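Local atomic coordinates of inosine-uridine nucleoside N-ribohydrolase (PDB entry 4KL0), a protein that binds calcium and probably hydrolyses N-glycosidic bonds of nucleosides, although its own role as a bacterial effector is not established. Residues D91-D99 and V127-M135; L139-V150 and L167-M178. All coordinates share one frame; numbering follows the deposited sequence.

Interaction 1. Residues D91-D99 and V127-M135; sequences DVRVARGQD and VHTDGVRAM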
ATOM      1  N   ASP A  91      -0.390  -3.216  18.977  1.00 20.11           N
ATOM      2  CA  ASP A  91       0.823  -2.496  19.346  1.00 19.55           C
ATOM      3  C   ASP A  91       1.456  -1.712  18.217  1.00 20.27           C
ATOM      4  O   ASP A  91       2.494  -1.086  18.404  1.00 21.78           O
ATOM      5  CB  ASP A  91       1.838  -3.465  19.948  1.00 23.12           C
ATOM      6  CG  ASP A  91       1.303  -4.152  21.234  1.00 25.13           C
ATOM      7  OD1 ASP A  91       0.518  -3.498  21.981  1.00 27.01           O
ATOM      8  OD2 ASP A  91       1.650  -5.340  21.460  1.00 28.95           O
ATOM      9  N   VAL A  92       0.837  -1.743  17.033  1.00 18.45           N
ATOM     10  CA  VAL A  92       1.277  -0.863  15.958  1.00 16.79           C
ATOM     11  C   VAL A  92       1.215   0.601  16.391  1.00 16.08           C
ATOM     12  O   VAL A  92       0.152   1.151  16.779  1.00 17.26           O
ATOM     13  CB  VAL A  92       0.401  -1.124  14.689  1.00 15.93           C
ATOM     14  CG1 VAL A  92       0.837  -0.208  13.581  1.00 16.19           C
ATOM     15  CG2 VAL A  92       0.489  -2.587  14.280  1.00 16.05           C
ATOM     16  N   ARG A  93       2.360   1.287  16.278  1.00 16.14           N
ATOM     17  CA  ARG A  93       2.388   2.685  16.652  1.00 17.80           C
ATOM     18  C   ARG A  93       2.113   3.573  15.435  1.00 17.38           C
ATOM     19  O   ARG A  93       2.913   3.654  14.498  1.00 18.35           O
ATOM     20  CB  ARG A  93       3.740   3.028  17.254  1.00 19.66           C
ATOM     21  CG  ARG A  93       3.711   4.336  17.962  1.00 21.19           C
ATOM     22  CD  ARG A  93       5.163   4.694  18.393  1.00 23.77           C
ATOM     23  NE  ARG A  93       5.233   6.005  19.038  1.00 24.52           N
ATOM     24  CZ  ARG A  93       5.193   7.178  18.400  1.00 27.97           C
ATOM     25  NH1 ARG A  93       5.050   7.233  17.052  1.00 25.13           N
ATOM     26  NH2 ARG A  93       5.291   8.315  19.111  1.00 28.60           N
ATOM     27  N   VAL A  94       0.979   4.238  15.466  1.00 16.90           N
ATOM     28  CA  VAL A  94       0.555   5.069  14.347  1.00 15.51           C
ATOM     29  C   VAL A  94       0.787   6.538  14.673  1.00 17.43           C
ATOM     30  O   VAL A  94       0.335   7.078  15.739  1.00 18.56           O
ATOM     31  CB  VAL A  94      -0.914   4.844  14.005  1.00 15.03           C
ATOM     32  CG1 VAL A  94      -1.334   5.659  12.812  1.00 16.32           C
ATOM     33  CG2 VAL A  94      -1.202   3.344  13.779  1.00 16.03           C
ATOM     34  N   ALA A  95       1.406   7.228  13.719  1.00 16.94           N
ATOM     35  CA  ALA A  95       1.691   8.649  13.893  1.00 16.92           C
ATOM     36  C   ALA A  95       1.275   9.473  12.652  1.00 17.32           C
ATOM     37  O   ALA A  95       1.381   8.971  11.500  1.00 17.07           O
ATOM     38  CB  ALA A  95       3.174   8.824  14.140  1.00 19.53           C
ATOM     39  N   ARG A  96       0.805  10.706  12.850  1.00 17.47           N
ATOM     40  CA  ARG A  96       0.551  11.639  11.772  1.00 16.23           C
ATOM     41  C   ARG A  96       1.891  12.148  11.192  1.00 19.66           C
ATOM     42  O   ARG A  96       2.763  12.608  11.952  1.00 17.51           O
ATOM     43  CB  ARG A  96      -0.207  12.842  12.367  1.00 22.21           C
ATOM     44  CG  ARG A  96      -0.141  14.077  11.541  1.00 25.98           C
ATOM     45  CD  ARG A  96      -1.004  15.191  12.078  1.00 26.04           C
ATOM     46  NE  ARG A  96      -0.324  16.179  12.885  1.00 32.36           N
ATOM     47  CZ  ARG A  96      -0.994  17.029  13.660  1.00 32.82           C
ATOM     48  NH1 ARG A  96      -0.347  17.944  14.375  1.00 32.60           N
ATOM     49  NH2 ARG A  96      -2.337  16.952  13.700  1.00 30.26           N
ATOM     50  N   GLY A  97       2.027  12.174   9.862  1.00 15.52           N
ATOM     51  CA  GLY A  97       3.190  12.733   9.218  1.00 16.22           C
ATOM     52  C   GLY A  97       3.205  14.256   9.233  1.00 16.72           C
ATOM     53  O   GLY A  97       2.290  14.903   9.761  1.00 16.45           O
ATOM     54  N   GLN A  98       4.261  14.833   8.694  1.00 17.03           N
ATOM     55  CA  GLN A  98       4.406  16.296   8.700  1.00 18.70           C
ATOM     56  C   GLN A  98       3.777  17.047   7.500  1.00 21.64           C
ATOM     57  O   GLN A  98       3.362  16.460   6.483  1.00 15.00           O
ATOM     58  CB  GLN A  98       5.893  16.631   8.800  1.00 22.13           C
ATOM     59  CG  GLN A  98       6.631  16.397   7.495  1.00 24.75           C
ATOM     60  CD  GLN A  98       8.100  16.788   7.538  1.00 28.71           C
ATOM     61  OE1 GLN A  98       8.538  17.702   6.801  1.00 33.77           O
ATOM     62  NE2 GLN A  98       8.871  16.093   8.361  1.00 26.29           N
ATOM     63  N   ASP A  99       3.698  18.373   7.601  1.00 17.83           N
ATOM     64  CA  ASP A  99       3.134  19.176   6.548  1.00 19.36           C
ATOM     65  C   ASP A  99       3.954  19.116   5.263  1.00 17.10           C
ATOM     66  O   ASP A  99       5.170  18.962   5.281  1.00 19.92           O
ATOM     67  CB  ASP A  99       3.108  20.638   7.004  1.00 20.76           C
ATOM     68  CG  ASP A  99       1.898  20.963   7.901  1.00 28.08           C
ATOM     69  OD1 ASP A  99       0.930  20.151   8.005  1.00 24.09           O
ATOM     70  OD2 ASP A  99       1.921  22.083   8.497  1.00 31.56           O
ATOM     71  N   VAL A 127      -3.369   8.164  18.541  1.00 24.12           N
ATOM     72  CA  VAL A 127      -2.306   8.301  17.547  1.00 21.83           C
ATOM     73  C   VAL A 127      -1.330   9.432  17.936  1.00 26.47           C
ATOM     74  O   VAL A 127      -1.681  10.350  18.714  1.00 25.86           O
ATOM     75  CB  VAL A 127      -2.918   8.497  16.145  1.00 24.61           C
ATOM     76  CG1 VAL A 127      -3.929   7.348  15.869  1.00 24.66           C
ATOM     77  CG2 VAL A 127      -3.606   9.789  16.072  1.00 23.99           C
ATOM     78  N   HIS A 128      -0.117   9.362  17.398  1.00 24.81           N
ATOM     79  CA  HIS A 128       0.992  10.223  17.827  1.00 25.85           C
ATOM     80  C   HIS A 128       1.179  11.366  16.807  1.00 30.59           C
ATOM     81  O   HIS A 128       0.781  11.235  15.657  1.00 28.82           O
ATOM     82  CB  HIS A 128       2.240   9.372  18.001  1.00 24.73           C
ATOM     83  CG  HIS A 128       2.097   8.313  19.048  1.00 27.79           C
ATOM     84  ND1 HIS A 128       2.257   8.572  20.396  1.00 33.87           N
ATOM     85  CD2 HIS A 128       1.812   6.989  18.952  1.00 26.83           C
ATOM     86  CE1 HIS A 128       2.079   7.455  21.082  1.00 30.43           C
ATOM     87  NE2 HIS A 128       1.800   6.479  20.233  1.00 32.90           N
ATOM     88  N   THR A 129       1.713  12.514  17.229  1.00 31.07           N
ATOM     89  CA  THR A 129       1.684  13.675  16.360  1.00 31.73           C
ATOM     90  C   THR A 129       3.074  13.983  15.892  1.00 30.22           C
ATOM     91  O   THR A 129       3.295  14.953  15.159  1.00 32.64           O
ATOM     92  CB  THR A 129       1.089  14.915  17.068  1.00 39.23           C
ATOM     93  OG1 THR A 129       1.540  14.934  18.430  1.00 41.30           O
ATOM     94  CG2 THR A 129      -0.447  14.859  17.034  1.00 35.75           C
ATOM     95  N   ASP A 130       4.010  13.144  16.315  1.00 30.40           N
ATOM     96  CA  ASP A 130       5.416  13.460  16.076  1.00 32.27           C
ATOM     97  C   ASP A 130       6.085  12.701  14.921  1.00 26.67           C
ATOM     98  O   ASP A 130       7.295  12.421  14.977  1.00 26.06           O
ATOM     99  CB  ASP A 130       6.239  13.401  17.386  1.00 31.87           C
ATOM    100  CG  ASP A 130       5.955  12.152  18.211  1.00 37.03           C
ATOM    101  OD1 ASP A 130       4.981  11.437  17.871  1.00 35.20           O
ATOM    102  OD2 ASP A 130       6.707  11.884  19.192  1.00 36.96           O
ATOM    103  N   GLY A 131       5.301  12.420  13.873  1.00 26.03           N
ATOM    104  CA  GLY A 131       5.817  11.828  12.643  1.00 21.95           C
ATOM    105  C   GLY A 131       6.807  10.702  12.846  1.00 21.95           C
ATOM    106  O   GLY A 131       6.501   9.711  13.509  1.00 23.99           O
ATOM    107  N   VAL A 132       8.026  10.877  12.318  1.00 23.73           N
ATOM    108  CA  VAL A 132       9.010   9.785  12.252  1.00 21.71           C
ATOM    109  C   VAL A 132       9.960   9.640  13.465  1.00 23.08           C
ATOM    110  O   VAL A 132      10.940   8.896  13.412  1.00 24.84           O
ATOM    111  CB  VAL A 132       9.868   9.927  11.005  1.00 20.37           C
ATOM    112  CG1 VAL A 132       8.964  10.115   9.750  1.00 19.66           C
ATOM    113  CG2 VAL A 132      10.811  11.111  11.138  1.00 24.00           C
ATOM    114  N   ARG A 133       9.652  10.327  14.560  1.00 26.71           N
ATOM    115  CA  ARG A 133      10.529  10.272  15.738  1.00 28.70           C
ATOM    116  C   ARG A 133      10.730   8.839  16.255  1.00 26.38           C
ATOM    117  O   ARG A 133      11.873   8.361  16.458  1.00 26.48           O
ATOM    118  CB  ARG A 133       9.974  11.137  16.866  1.00 28.71           C
ATOM    119  CG  ARG A 133      11.050  11.373  17.920  1.00 35.02           C
ATOM    120  CD  ARG A 133      12.082  12.389  17.404  1.00 37.36           C
ATOM    121  NE  ARG A 133      13.409  11.825  17.101  1.00 40.06           N
ATOM    122  CZ  ARG A 133      14.232  12.320  16.165  1.00 40.08           C
ATOM    123  NH1 ARG A 133      13.860  13.374  15.433  1.00 43.66           N
ATOM    124  NH2 ARG A 133      15.425  11.767  15.937  1.00 41.02           N
ATOM    125  N   ALA A 134       9.621   8.126  16.436  1.00 27.82           N
ATOM    126  CA  ALA A 134       9.716   6.747  16.915  1.00 23.78           C
ATOM    127  C   ALA A 134      10.480   5.850  15.952  1.00 25.08           C
ATOM    128  O   ALA A 134      11.192   4.981  16.396  1.00 24.27           O
ATOM    129  CB  ALA A 134       8.327   6.167  17.249  1.00 24.29           C
ATOM    130  N   MET A 135      10.309   6.036  14.629  1.00 22.51           N
ATOM    131  CA  MET A 135      11.069   5.264  13.653  1.00 21.53           C
ATOM    132  C   MET A 135      12.569   5.508  13.845  1.00 24.87           C
ATOM    133  O   MET A 135      13.375   4.577  13.694  1.00 24.25           O
ATOM    134  CB  MET A 135      10.634   5.605  12.203  1.00 22.66           C
ATOM    135  CG  MET A 135       9.209   5.093  11.865  1.00 18.27           C
ATOM    136  SD  MET A 135       8.762   5.559  10.118  1.00  9.11           S
ATOM    137  CE  MET A 135       7.208   4.515   9.928  1.00 17.04           C
TER
HETATM  138  O   HOH W   1       6.639   9.469  16.103  1.00 27.81           O
HETATM  139  O   HOH W   2       3.723  15.271  12.441  1.00 27.97           O
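R93 and H128 lie flat on each other where the incoming chain 127-132 runs along 93-96, the outermost strand at one end of the largely parallel, Rossmann-like sheet of the nucleoside hydrolase family. From CB the R93 side chain runs out extended, its CG anti to the backbone N (chi1 -166°), a course that carries a long chain across one face of the imidazole. CG touches H128 CD2, CD passes A134 CB, and NE lies between that ring and that methyl. At CZ the guanidinium spreads into a sandwich: H128 on one face, planes 11° apart and centres 3.6 Å apart, and the methyl of A134, small enough to sit close, on the opposite face. NH1 lies 3.5 Å from A134 CB and gives a weak bond to a water that also reaches G131 O and A134 N. R93 NH2, over the rim of the imidazole, gives D130 OD1, at the guanidinium's edge, a weak but nearly straight hydrogen bond of 3.4 Å, part of a salt bridge. Arginine suits this place because it offers flat faces for packing and N-H groups at its edge.

The backbones meet in a single bridge of A95 with H128: H128 N binds V94 O at 2.9 Å, and R96 N binds H128 O at the same length. The small methyl of A95 fits against G131 O, where the two backbones run close. T129 CG2 lies over the centre of the R96 guanidinium, whose NH2 is held by S74. G131 adopts a positive phi (43°) in the type II' turn D130-R133, and its N makes a weak 3.2 Å bond to R96 O.

Interaction 2. Residues L139-V150 and L167-M178; sequences LATSPHKLGMVV and LVREKVASITIM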
ATOM      1  N   LEU A 139      15.331   2.671  14.663  1.00 24.23           N
ATOM      2  CA  LEU A 139      16.480   2.348  13.816  1.00 26.76           C
ATOM      3  C   LEU A 139      17.738   2.276  14.713  1.00 30.49           C
ATOM      4  O   LEU A 139      18.631   1.461  14.492  1.00 33.37           O
ATOM      5  CB  LEU A 139      16.662   3.409  12.715  1.00 26.55           C
ATOM      6  CG  LEU A 139      15.604   3.313  11.607  1.00 25.30           C
ATOM      7  CD1 LEU A 139      15.789   4.419  10.599  1.00 23.74           C
ATOM      8  CD2 LEU A 139      15.684   1.936  10.924  1.00 25.83           C
ATOM      9  N   ALA A 140      17.760   3.132  15.723  1.00 29.24           N
ATOM     10  CA  ALA A 140      18.909   3.243  16.650  1.00 33.59           C
ATOM     11  C   ALA A 140      19.131   1.968  17.446  1.00 35.92           C
ATOM     12  O   ALA A 140      20.270   1.517  17.640  1.00 38.87           O
ATOM     13  CB  ALA A 140      18.683   4.409  17.605  1.00 33.20           C
ATOM     14  N   THR A 141      18.028   1.389  17.911  1.00 35.79           N
ATOM     15  CA  THR A 141      18.065   0.304  18.885  1.00 35.97           C
ATOM     16  C   THR A 141      17.665  -1.052  18.300  1.00 40.81           C
ATOM     17  O   THR A 141      17.411  -2.018  19.036  1.00 42.76           O
ATOM     18  CB  THR A 141      17.165   0.638  20.081  1.00 39.71           C
ATOM     19  OG1 THR A 141      17.295  -0.379  21.086  1.00 48.23           O
ATOM     20  CG2 THR A 141      15.707   0.758  19.650  1.00 36.62           C
ATOM     21  N   SER A 142      17.616  -1.160  16.980  1.00 33.99           N
ATOM     22  CA  SER A 142      17.366  -2.480  16.419  1.00 38.09           C
ATOM     23  C   SER A 142      18.636  -3.257  16.158  1.00 36.64           C
ATOM     24  O   SER A 142      19.561  -2.748  15.521  1.00 37.19           O
ATOM     25  CB  SER A 142      16.544  -2.416  15.132  1.00 35.81           C
ATOM     26  OG  SER A 142      15.231  -2.021  15.446  1.00 37.29           O
ATOM     27  N   PRO A 143      18.651  -4.520  16.612  1.00 38.90           N
ATOM     28  CA  PRO A 143      19.734  -5.475  16.368  1.00 38.29           C
ATOM     29  C   PRO A 143      19.699  -6.013  14.940  1.00 37.27           C
ATOM     30  O   PRO A 143      20.693  -6.583  14.456  1.00 39.79           O
ATOM     31  CB  PRO A 143      19.446  -6.581  17.379  1.00 37.31           C
ATOM     32  CG  PRO A 143      17.980  -6.520  17.611  1.00 39.72           C
ATOM     33  CD  PRO A 143      17.579  -5.083  17.456  1.00 38.75           C
ATOM     34  N   HIS A 144      18.576  -5.818  14.246  1.00 35.37           N
ATOM     35  CA  HIS A 144      18.462  -6.331  12.878  1.00 31.41           C
ATOM     36  C   HIS A 144      17.949  -5.259  11.932  1.00 28.13           C
ATOM     37  O   HIS A 144      17.290  -4.336  12.381  1.00 28.80           O
ATOM     38  CB  HIS A 144      17.535  -7.536  12.875  1.00 31.54           C
ATOM     39  CG  HIS A 144      18.013  -8.655  13.747  1.00 37.99           C
ATOM     40  ND1 HIS A 144      17.748  -8.710  15.102  1.00 39.46           N
ATOM     41  CD2 HIS A 144      18.754  -9.755  13.457  1.00 38.09           C
ATOM     42  CE1 HIS A 144      18.289  -9.806  15.603  1.00 39.84           C
ATOM     43  NE2 HIS A 144      18.910 -10.455  14.629  1.00 43.00           N
ATOM     44  N   LYS A 145      18.284  -5.372  10.652  1.00 24.70           N
ATOM     45  CA  LYS A 145      17.848  -4.371   9.672  1.00 24.27           C
ATOM     46  C   LYS A 145      16.318  -4.436   9.495  1.00 23.15           C
ATOM     47  O   LYS A 145      15.746  -5.520   9.558  1.00 23.52           O
ATOM     48  CB  LYS A 145      18.518  -4.592   8.326  1.00 26.43           C
ATOM     49  CG  LYS A 145      20.021  -4.241   8.337  1.00 24.39           C
ATOM     50  CD  LYS A 145      20.592  -4.340   6.953  1.00 27.94           C
ATOM     51  CE  LYS A 145      22.073  -3.965   6.947  1.00 33.38           C
ATOM     52  NZ  LYS A 145      22.596  -3.908   5.567  1.00 34.08           N
ATOM     53  N   LEU A 146      15.701  -3.277   9.266  1.00 21.12           N
ATOM     54  CA  LEU A 146      14.238  -3.175   9.080  1.00 20.02           C
ATOM     55  C   LEU A 146      13.952  -2.937   7.600  1.00 21.06           C
ATOM     56  O   LEU A 146      14.838  -2.507   6.825  1.00 21.72           O
ATOM     57  CB  LEU A 146      13.690  -2.001   9.872  1.00 20.24           C
ATOM     58  CG  LEU A 146      13.686  -2.082  11.415  1.00 26.07           C
ATOM     59  CD1 LEU A 146      15.003  -1.635  11.981  1.00 27.93           C
ATOM     60  CD2 LEU A 146      12.565  -1.317  12.064  1.00 23.23           C
ATOM     61  N   GLY A 147      12.722  -3.227   7.189  1.00 18.71           N
ATOM     62  CA  GLY A 147      12.293  -2.866   5.839  1.00 19.28           C
ATOM     63  C   GLY A 147      11.410  -1.630   5.850  1.00 16.27           C
ATOM     64  O   GLY A 147      10.708  -1.369   6.821  1.00 19.28           O
ATOM     65  N   MET A 148      11.485  -0.826   4.796  1.00 14.61           N
ATOM     66  CA  MET A 148      10.612   0.373   4.693  1.00 14.28           C
ATOM     67  C   MET A 148       9.711   0.120   3.510  1.00 14.92           C
ATOM     68  O   MET A 148      10.157  -0.296   2.447  1.00 14.68           O
ATOM     69  CB  MET A 148      11.401   1.674   4.391  1.00 15.16           C
ATOM     70  CG  MET A 148      12.201   2.298   5.586  1.00 18.37           C
ATOM     71  SD  MET A 148      13.314   3.750   5.135  1.00 11.07           S
ATOM     72  CE  MET A 148      12.125   4.925   4.438  1.00 16.42           C
ATOM     73  N   VAL A 149       8.418   0.313   3.702  1.00 12.68           N
ATOM     74  CA  VAL A 149       7.460   0.095   2.614  1.00 12.87           C
ATOM     75  C   VAL A 149       6.652   1.370   2.396  1.00 12.79           C
ATOM     76  O   VAL A 149       6.029   1.912   3.348  1.00 11.42           O
ATOM     77  CB  VAL A 149       6.532  -1.077   2.988  1.00 11.06           C
ATOM     78  CG1 VAL A 149       5.494  -1.228   1.881  1.00 10.97           C
ATOM     79  CG2 VAL A 149       7.358  -2.406   3.156  1.00 13.11           C
ATOM     80  N   VAL A 150       6.700   1.873   1.168  1.00 10.81           N
ATOM     81  CA  VAL A 150       6.058   3.186   0.883  1.00  8.81           C
ATOM     82  C   VAL A 150       4.888   2.969  -0.027  1.00 10.34           C
ATOM     83  O   VAL A 150       5.035   2.543  -1.166  1.00 10.96           O
ATOM     84  CB  VAL A 150       7.087   4.138   0.240  1.00 11.13           C
ATOM     85  CG1 VAL A 150       6.430   5.449  -0.164  1.00 12.58           C
ATOM     86  CG2 VAL A 150       8.308   4.279   1.185  1.00 12.32           C
ATOM     87  N   LEU A 167      21.745   6.337  10.597  1.00 26.51           N
ATOM     88  CA  LEU A 167      21.232   5.021  10.996  1.00 27.34           C
ATOM     89  C   LEU A 167      20.791   4.205   9.795  1.00 29.91           C
ATOM     90  O   LEU A 167      21.025   2.977   9.730  1.00 26.81           O
ATOM     91  CB  LEU A 167      20.073   5.147  11.994  1.00 27.80           C
ATOM     92  CG  LEU A 167      20.356   6.032  13.230  1.00 27.48           C
ATOM     93  CD1 LEU A 167      19.106   6.325  14.097  1.00 27.41           C
ATOM     94  CD2 LEU A 167      21.536   5.509  14.082  1.00 34.16           C
ATOM     95  N   VAL A 168      20.113   4.870   8.844  1.00 28.06           N
ATOM     96  CA  VAL A 168      19.389   4.142   7.795  1.00 24.60           C
ATOM     97  C   VAL A 168      20.390   3.362   6.969  1.00 22.49           C
ATOM     98  O   VAL A 168      20.140   2.258   6.475  1.00 25.67           O
ATOM     99  CB  VAL A 168      18.560   5.132   6.875  1.00 22.39           C
ATOM    100  CG1 VAL A 168      18.111   4.460   5.652  1.00 28.97           C
ATOM    101  CG2 VAL A 168      17.326   5.626   7.561  1.00 22.98           C
ATOM    102  N   ARG A 169      21.579   3.921   6.845  1.00 29.11           N
ATOM    103  CA  ARG A 169      22.584   3.277   6.022  1.00 28.72           C
ATOM    104  C   ARG A 169      22.917   1.891   6.589  1.00 28.39           C
ATOM    105  O   ARG A 169      23.073   0.945   5.843  1.00 30.88           O
ATOM    106  CB  ARG A 169      23.832   4.188   5.902  1.00 32.42           C
ATOM    107  CG  ARG A 169      24.864   3.698   4.872  1.00 33.10           C
ATOM    108  CD  ARG A 169      26.058   4.673   4.748  1.00 36.36           C
ATOM    109  NE  ARG A 169      26.253   5.413   6.004  1.00 41.56           N
ATOM    110  CZ  ARG A 169      26.466   6.730   6.081  1.00 42.83           C
ATOM    111  NH1 ARG A 169      26.533   7.477   4.969  1.00 41.91           N
ATOM    112  NH2 ARG A 169      26.622   7.307   7.274  1.00 41.20           N
ATOM    113  N   GLU A 170      22.942   1.749   7.916  1.00 28.48           N
ATOM    114  CA  GLU A 170      23.299   0.465   8.517  1.00 30.16           C
ATOM    115  C   GLU A 170      22.097  -0.357   9.014  1.00 31.28           C
ATOM    116  O   GLU A 170      22.224  -1.569   9.258  1.00 30.13           O
ATOM    117  CB  GLU A 170      24.335   0.683   9.629  1.00 32.11           C
ATOM    118  CG  GLU A 170      25.522   1.534   9.085  1.00 32.68           C
ATOM    119  CD  GLU A 170      26.545   1.937  10.149  1.00 34.19           C
ATOM    120  OE1 GLU A 170      26.918   3.141  10.137  1.00 33.28           O
ATOM    121  OE2 GLU A 170      26.994   1.059  10.956  1.00 30.28           O
ATOM    122  N   LYS A 171      20.925   0.270   9.133  1.00 26.39           N
ATOM    123  CA  LYS A 171      19.772  -0.446   9.688  1.00 22.61           C
ATOM    124  C   LYS A 171      18.535  -0.633   8.739  1.00 25.70           C
ATOM    125  O   LYS A 171      17.523  -1.209   9.157  1.00 23.98           O
ATOM    126  CB  LYS A 171      19.336   0.221  10.976  1.00 28.01           C
ATOM    127  CG  LYS A 171      20.451   0.279  12.044  1.00 30.32           C
ATOM    128  CD  LYS A 171      20.548  -1.041  12.813  1.00 33.78           C
ATOM    129  CE  LYS A 171      21.441  -0.928  14.056  1.00 37.70           C
ATOM    130  NZ  LYS A 171      22.817  -1.561  13.915  1.00 43.62           N
ATOM    131  N   VAL A 172      18.607  -0.178   7.496  1.00 22.31           N
ATOM    132  CA  VAL A 172      17.448  -0.411   6.606  1.00 22.87           C
ATOM    133  C   VAL A 172      17.849  -1.329   5.481  1.00 21.83           C
ATOM    134  O   VAL A 172      18.780  -1.032   4.696  1.00 23.94           O
ATOM    135  CB  VAL A 172      16.840   0.906   6.081  1.00 20.62           C
ATOM    136  CG1 VAL A 172      15.812   0.662   4.938  1.00 18.65           C
ATOM    137  CG2 VAL A 172      16.197   1.670   7.222  1.00 22.09           C
ATOM    138  N   ALA A 173      17.159  -2.456   5.382  1.00 19.24           N
ATOM    139  CA  ALA A 173      17.450  -3.447   4.346  1.00 19.49           C
ATOM    140  C   ALA A 173      17.104  -3.084   2.900  1.00 22.37           C
ATOM    141  O   ALA A 173      17.894  -3.339   1.975  1.00 22.22           O
ATOM    142  CB  ALA A 173      16.830  -4.806   4.713  1.00 22.76           C
ATOM    143  N   SER A 174      15.932  -2.467   2.699  1.00 17.98           N
ATOM    144  CA  SER A 174      15.497  -2.099   1.365  1.00 17.83           C
ATOM    145  C   SER A 174      14.377  -1.134   1.569  1.00 15.41           C
ATOM    146  O   SER A 174      13.803  -1.031   2.669  1.00 17.02           O
ATOM    147  CB  SER A 174      14.924  -3.289   0.586  1.00 19.75           C
ATOM    148  OG  SER A 174      13.823  -3.876   1.298  1.00 22.97           O
ATOM    149  N   ILE A 175      14.065  -0.450   0.486  1.00 14.56           N
ATOM    150  CA  ILE A 175      12.909   0.465   0.439  1.00 13.17           C
ATOM    151  C   ILE A 175      12.100   0.023  -0.771  1.00 14.36           C
ATOM    152  O   ILE A 175      12.598  -0.003  -1.905  1.00 15.58           O
ATOM    153  CB  ILE A 175      13.316   1.933   0.257  1.00 14.69           C
ATOM    154  CG1 ILE A 175      14.207   2.397   1.402  1.00 16.17           C
ATOM    155  CG2 ILE A 175      12.038   2.808   0.097  1.00 15.14           C
ATOM    156  CD1 ILE A 175      14.754   3.811   1.232  1.00 19.30           C
ATOM    157  N   THR A 176      10.830  -0.302  -0.559  1.00 13.09           N
ATOM    158  CA  THR A 176       9.984  -0.802  -1.642  1.00 12.12           C
ATOM    159  C   THR A 176       8.841   0.181  -1.773  1.00 13.63           C
ATOM    160  O   THR A 176       8.235   0.566  -0.766  1.00 14.59           O
ATOM    161  CB  THR A 176       9.361  -2.199  -1.292  1.00 14.60           C
ATOM    162  OG1 THR A 176      10.422  -3.105  -0.943  1.00 14.69           O
ATOM    163  CG2 THR A 176       8.618  -2.826  -2.460  1.00 14.50           C
ATOM    164  N   ILE A 177       8.587   0.635  -2.990  1.00 11.70           N
ATOM    165  CA  ILE A 177       7.725   1.821  -3.168  1.00 11.09           C
ATOM    166  C   ILE A 177       6.703   1.524  -4.252  1.00 13.30           C
ATOM    167  O   ILE A 177       7.049   0.951  -5.301  1.00 15.27           O
ATOM    168  CB  ILE A 177       8.560   3.053  -3.700  1.00 14.31           C
ATOM    169  CG1 ILE A 177       9.684   3.396  -2.730  1.00 14.21           C
ATOM    170  CG2 ILE A 177       7.636   4.289  -3.956  1.00 15.58           C
ATOM    171  CD1 ILE A 177      10.701   4.446  -3.333  1.00 17.43           C
ATOM    172  N   MET A 178       5.453   1.936  -4.052  1.00 10.64           N
ATOM    173  CA  MET A 178       4.440   1.862  -5.085  1.00 11.60           C
ATOM    174  C   MET A 178       4.542   3.195  -5.812  1.00 13.29           C
ATOM    175  O   MET A 178       4.098   4.242  -5.314  1.00 10.56           O
ATOM    176  CB  MET A 178       3.050   1.703  -4.398  1.00 11.51           C
ATOM    177  CG  MET A 178       1.898   1.266  -5.319  1.00 12.93           C
ATOM    178  SD  MET A 178       1.320   2.520  -6.572  1.00  8.55           S
ATOM    179  CE  MET A 178       1.790   1.583  -8.063  1.00 13.89           C
TER
HETATM  180  O   HOH W   3      11.305  -2.782   1.788  1.00 15.90           O
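Six backbone hydrogen bonds knit L146-V150 to K171-M178. L146 N binds K171 O and A173 N binds L146 O, this second bond the shortest at 2.7 Å; M148 N to S174 O and T176 N to M148 O follow, and V150 N to T176 O and M178 N to V150 O complete the ladder. CA-H...O contacts fill in between, among them I177 CA to V150 O.

The strands run parallel, 21° apart, neighbours in the sheet of a Rossmann-like fold, and the chain passes from one to the other through helices 155-163 and 165-171: a beta-alpha-beta crossover. M178, at the far end, reaches toward D318, a calcium ligand.

Apolar contacts lie on the face of L146, M148, V150, V172, I175 and I177. M148 runs extended to its sulfur (chi2 173°) and lays SD across V172 CG1 at 4.0 Å and alongside I175 CG1, a flexible thioether fitting between branched neighbours. V150 and I177 point the same way, CB to CG1 4.0 Å. Beyond the strand starts, L139 splits its methyls: CD1 meets V168 CG2 at 3.6 Å, and CD2 meets V172 CG2 at 3.7 Å.

Lysines contribute mostly their methylenes. K171 slides past L139 with CG 3.3 Å from L139 O, and the bend at chi2 (-82°) then turns CD and CE to pack against S142 O. K145 stays extended and packs CE against E170 O.

On the other face, polar side chains share a water: it donates to M148 O and bonds to S174 OG, 2.8 Å from the water oxygen, and to T176 OG1, 2.9 Å from it.

Both contacts belong to one sheet and share helix 133-141: interaction 1 ends on its first turn, and interaction 2 takes up its last turn before entering strand 146-150. Their centres are 16 Å apart. Interaction 1 sits at the sheet's margin, where a loop meets the edge strand through one bridge; its side-chain chemistry is largely polar and charged, with stacking, a weak salt bridge and water. Interaction 2 joins two strands inside the sheet, so a regular hydrogen-bond ladder and buried aliphatic side chains carry it, while its lysines and polar loop residues remain near the surface at the strand starts. Both are only partly buried overall.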